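Local coordinates for nitroreductase-like family protein (Bacillus cereus, PDB 2I7H) that binds flavin mononucleotide and belongs to the nitroreductase family of FMN-dependent proteins, forming a two-chain assembly, at residues Arg17-Thr22 with Gly133-Ser138. Sequence-based numbering, arbitrary orientation. Where two conformers were deposited one is given.
With FMN (flavin mononucleotide), chain G.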
loop_
_atom_site.group_PDB
_atom_site.type_symbol
_atom_site.label_atom_id
_atom_site.label_comp_id
_atom_site.label_asym_id
_atom_site.label_seq_id
_atom_site.Cartn_x
_atom_site.Cartn_y
_atom_site.Cartn_z
ATOM N N ARG A 17 -11.217 6.681 7.659
ATOM C CA ARG A 17 -11.388 5.316 7.142
ATOM C C ARG A 17 -11.300 4.268 8.246
ATOM O O ARG A 17 -10.375 4.274 9.062
ATOM C CB ARG A 17 -10.327 5.010 6.056
ATOM C CG ARG A 17 -10.509 3.676 5.320
ATOM C CD ARG A 17 -9.146 2.989 4.957
ATOM N NE ARG A 17 -8.271 2.812 6.130
ATOM C CZ ARG A 17 -8.320 1.807 7.018
ATOM N NH1 ARG A 17 -9.213 0.832 6.914
ATOM N NH2 ARG A 17 -7.482 1.795 8.061
ATOM N N ARG A 18 -12.297 3.391 8.275
ATOM C CA ARG A 18 -12.318 2.248 9.178
ATOM C C ARG A 18 -12.600 1.001 8.363
ATOM O O ARG A 18 -13.354 1.048 7.384
ATOM C CB ARG A 18 -13.435 2.380 10.231
ATOM C CG ARG A 18 -13.418 3.607 11.121
ATOM C CD ARG A 18 -12.446 3.436 12.271
ATOM N NE ARG A 18 -11.210 4.072 11.852
ATOM C CZ ARG A 18 -10.857 5.316 12.158
ATOM N NH1 ARG A 18 -11.597 6.073 12.975
ATOM N NH2 ARG A 18 -9.735 5.777 11.660
ATOM N N SER A 19 -12.008 -0.116 8.784
ATOM C CA SER A 19 -12.415 -1.431 8.320
ATOM C C SER A 19 -13.847 -1.688 8.780
ATOM O O SER A 19 -14.159 -1.592 9.971
ATOM C CB SER A 19 -11.476 -2.500 8.881
ATOM O OG SER A 19 -10.203 -2.374 8.268
ATOM N N VAL A 20 -14.719 -2.006 7.826
ATOM C CA VAL A 20 -16.128 -2.230 8.111
ATOM C C VAL A 20 -16.422 -3.685 7.762
ATOM O O VAL A 20 -16.063 -4.152 6.685
ATOM C CB VAL A 20 -17.006 -1.224 7.318
ATOM C CG1 VAL A 20 -18.466 -1.618 7.345
ATOM C CG2 VAL A 20 -16.819 0.170 7.878
ATOM N N ARG A 21 -17.044 -4.403 8.693
ATOM C CA ARG A 21 -17.210 -5.833 8.553
ATOM C C ARG A 21 -18.683 -6.217 8.532
ATOM O O ARG A 21 -19.022 -7.388 8.326
ATOM C CB ARG A 21 -16.439 -6.578 9.647
ATOM C CG ARG A 21 -14.935 -6.241 9.658
ATOM C CD ARG A 21 -14.204 -6.897 10.798
ATOM N NE ARG A 21 -12.751 -6.794 10.652
ATOM C CZ ARG A 21 -11.978 -5.858 11.210
ATOM N NH1 ARG A 21 -12.496 -4.907 11.958
ATOM N NH2 ARG A 21 -10.668 -5.867 11.019
ATOM N N THR A 22 -19.550 -5.234 8.762
ATOM C CA THR A 22 -20.984 -5.461 8.673
ATOM C C THR A 22 -21.681 -4.357 7.879
ATOM O O THR A 22 -21.434 -3.163 8.068
ATOM C CB THR A 22 -21.636 -5.724 10.051
ATOM O OG1 THR A 22 -22.929 -6.313 9.854
ATOM C CG2 THR A 22 -21.752 -4.443 10.888
ATOM N N GLY A 133 -17.962 1.239 2.942
ATOM C CA GLY A 133 -17.037 0.630 3.864
ATOM C C GLY A 133 -16.481 -0.632 3.249
ATOM O O GLY A 133 -17.065 -1.205 2.318
ATOM N N CYS A 134 -15.324 -1.048 3.741
ATOM C CA CYS A 134 -14.806 -2.346 3.378
ATOM C C CYS A 134 -13.764 -2.879 4.342
ATOM O O CYS A 134 -13.198 -2.130 5.119
ATOM C CB CYS A 134 -14.289 -2.351 1.943
ATOM S SG CYS A 134 -13.062 -1.162 1.608
ATOM N N VAL A 135 -13.586 -4.196 4.315
ATOM C CA VAL A 135 -12.452 -4.857 4.947
ATOM C C VAL A 135 -11.608 -5.605 3.932
ATOM O O VAL A 135 -12.139 -6.268 3.036
ATOM C CB VAL A 135 -12.815 -5.926 5.971
ATOM C CG1 VAL A 135 -12.386 -5.514 7.341
ATOM C CG2 VAL A 135 -14.242 -6.375 5.854
ATOM N N TRP A 136 -10.300 -5.512 4.149
ATOM C CA TRP A 136 -9.256 -6.163 3.385
ATOM C C TRP A 136 -8.996 -7.441 4.139
ATOM O O TRP A 136 -8.492 -7.413 5.259
ATOM C CB TRP A 136 -8.016 -5.291 3.463
ATOM C CG TRP A 136 -6.794 -5.746 2.756
ATOM C CD1 TRP A 136 -6.403 -7.041 2.474
ATOM C CD2 TRP A 136 -5.739 -4.904 2.316
ATOM N NE1 TRP A 136 -5.199 -7.043 1.814
ATOM C CE2 TRP A 136 -4.749 -5.745 1.729
ATOM C CE3 TRP A 136 -5.541 -3.501 2.319
ATOM C CZ2 TRP A 136 -3.573 -5.233 1.171
ATOM C CZ3 TRP A 136 -4.388 -2.988 1.738
ATOM C CH2 TRP A 136 -3.410 -3.872 1.169
ATOM N N LYS A 137 -9.341 -8.567 3.542
ATOM C CA LYS A 137 -9.202 -9.818 4.259
ATOM C C LYS A 137 -7.995 -10.587 3.818
ATOM O O LYS A 137 -7.658 -10.622 2.631
ATOM C CB LYS A 137 -10.458 -10.668 4.158
ATOM C CG LYS A 137 -11.154 -10.843 5.485
ATOM C CD LYS A 137 -12.204 -9.831 5.760
ATOM C CE LYS A 137 -13.261 -10.448 6.669
ATOM N NZ LYS A 137 -12.811 -10.661 8.094
ATOM N N SER A 138 -7.283 -11.129 4.795
ATOM C CA SER A 138 -6.291 -12.147 4.535
ATOM C C SER A 138 -6.488 -13.318 5.461
ATOM O O SER A 138 -7.594 -13.576 5.945
ATOM C CB SER A 138 -4.863 -11.644 4.689
ATOM O OG SER A 138 -3.985 -12.764 4.703
HETATM N N1 FMN G . -9.413 -7.663 9.102
HETATM C C2 FMN G . -10.135 -8.836 9.303
HETATM O O2 FMN G . -11.159 -8.813 9.981
HETATM N N3 FMN G . -9.702 -10.022 8.734
HETATM C C4 FMN G . -8.540 -10.009 7.972
HETATM O O4 FMN G . -7.986 -11.054 7.674
HETATM C C4A FMN G . -7.829 -8.835 7.777
HETATM N N5 FMN G . -6.676 -8.868 7.011
HETATM C C5A FMN G . -5.942 -7.700 6.822
HETATM C C6 FMN G . -4.803 -7.795 6.047
HETATM C C7 FMN G . -4.002 -6.707 5.772
HETATM C C7M FMN G . -2.963 -6.869 4.704
HETATM C C8 FMN G . -4.358 -5.472 6.309
HETATM C C8M FMN G . -3.540 -4.271 5.917
HETATM C C9 FMN G . -5.527 -5.363 7.106
HETATM C C9A FMN G . -6.340 -6.479 7.382
HETATM N N10 FMN G . -7.527 -6.448 8.176
HETATM C C10 FMN G . -8.261 -7.634 8.346
HETATM C "C1'" FMN G . -7.875 -5.282 9.081
HETATM C "C2'" FMN G . -7.202 -5.428 10.450
HETATM O "O2'" FMN G . -7.698 -6.562 11.101
HETATM C "C3'" FMN G . -7.221 -4.224 11.428
HETATM O "O3'" FMN G . -8.126 -4.345 12.509
HETATM C "C4'" FMN G . -7.528 -2.879 10.822
HETATM O "O4'" FMN G . -6.865 -2.697 9.596
HETATM C "C5'" FMN G . -7.117 -1.803 11.822
HETATM O "O5'" FMN G . -8.279 -1.017 12.009
HETATM P P FMN G . -8.816 -0.074 10.800
HETATM O O1P FMN G . -10.292 0.202 11.012
HETATM O O2P FMN G . -8.040 1.215 10.907
HETATM O O3P FMN G . -8.574 -0.660 9.413
HETATM O O HOH W 1 -11.006 -0.045 4.916
HETATM O O HOH W 2 -9.280 -3.070 5.765
#
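Val135 meets the loop 17-22 through both of its methyls: CG1 touches both Ser19 CB and Arg21 CG, 3.5 Å from each, while CG2 is modelled close to Val20 O, an approach short enough to leave the rotation of the valine in doubt. The Arg21 side chain crosses Val135 at about a right angle, its aliphatic part resting on the valine and one face of its guanidinium turned to CG1. Extended from CG to NE (chi2 176°, chi3 169°), the arginine reaches the flavin, where NE donates to FMN O2 at 2.7 Å and NH2 donates in the guanidinium plane to FMN N1 at 2.9 Å. Lys137 NZ also donates to FMN O2, and two cationic groups at this end would probably draw negative charge toward N1 and O2. At the backbone, Val20 N donates to Cys134 O at 3.1 Å, from well above the carbonyl plane, and Ser19 CA adds a CH...O contact to the same oxygen; a water bridges that oxygen to Arg17 NH1. Val20 packs CB and CG2 over Gly133 CA. The phosphate is held by Ser19 N on O1P and by Ser19 OG on O3P (2.6 Å), with Arg17 NH1 and NH2 both donating to O3P. A second water links Ser19 OG to Trp136 N. Trp136 places a ring face against the flavin methyl C7M; just past the strand end, Ser138 N donates to FMN O4. The two segments together contact FMN from phosphate to ring. Asn45 and His46 of the second subunit also hydrogen-bond the FMN. The loop follows helix 10-16 and crosses strand 132-137, an outermost strand of the antiparallel sheet within this chain; that strand pairs with strand 157-167, while Cys134 and Trp136 pack on helix 106-129.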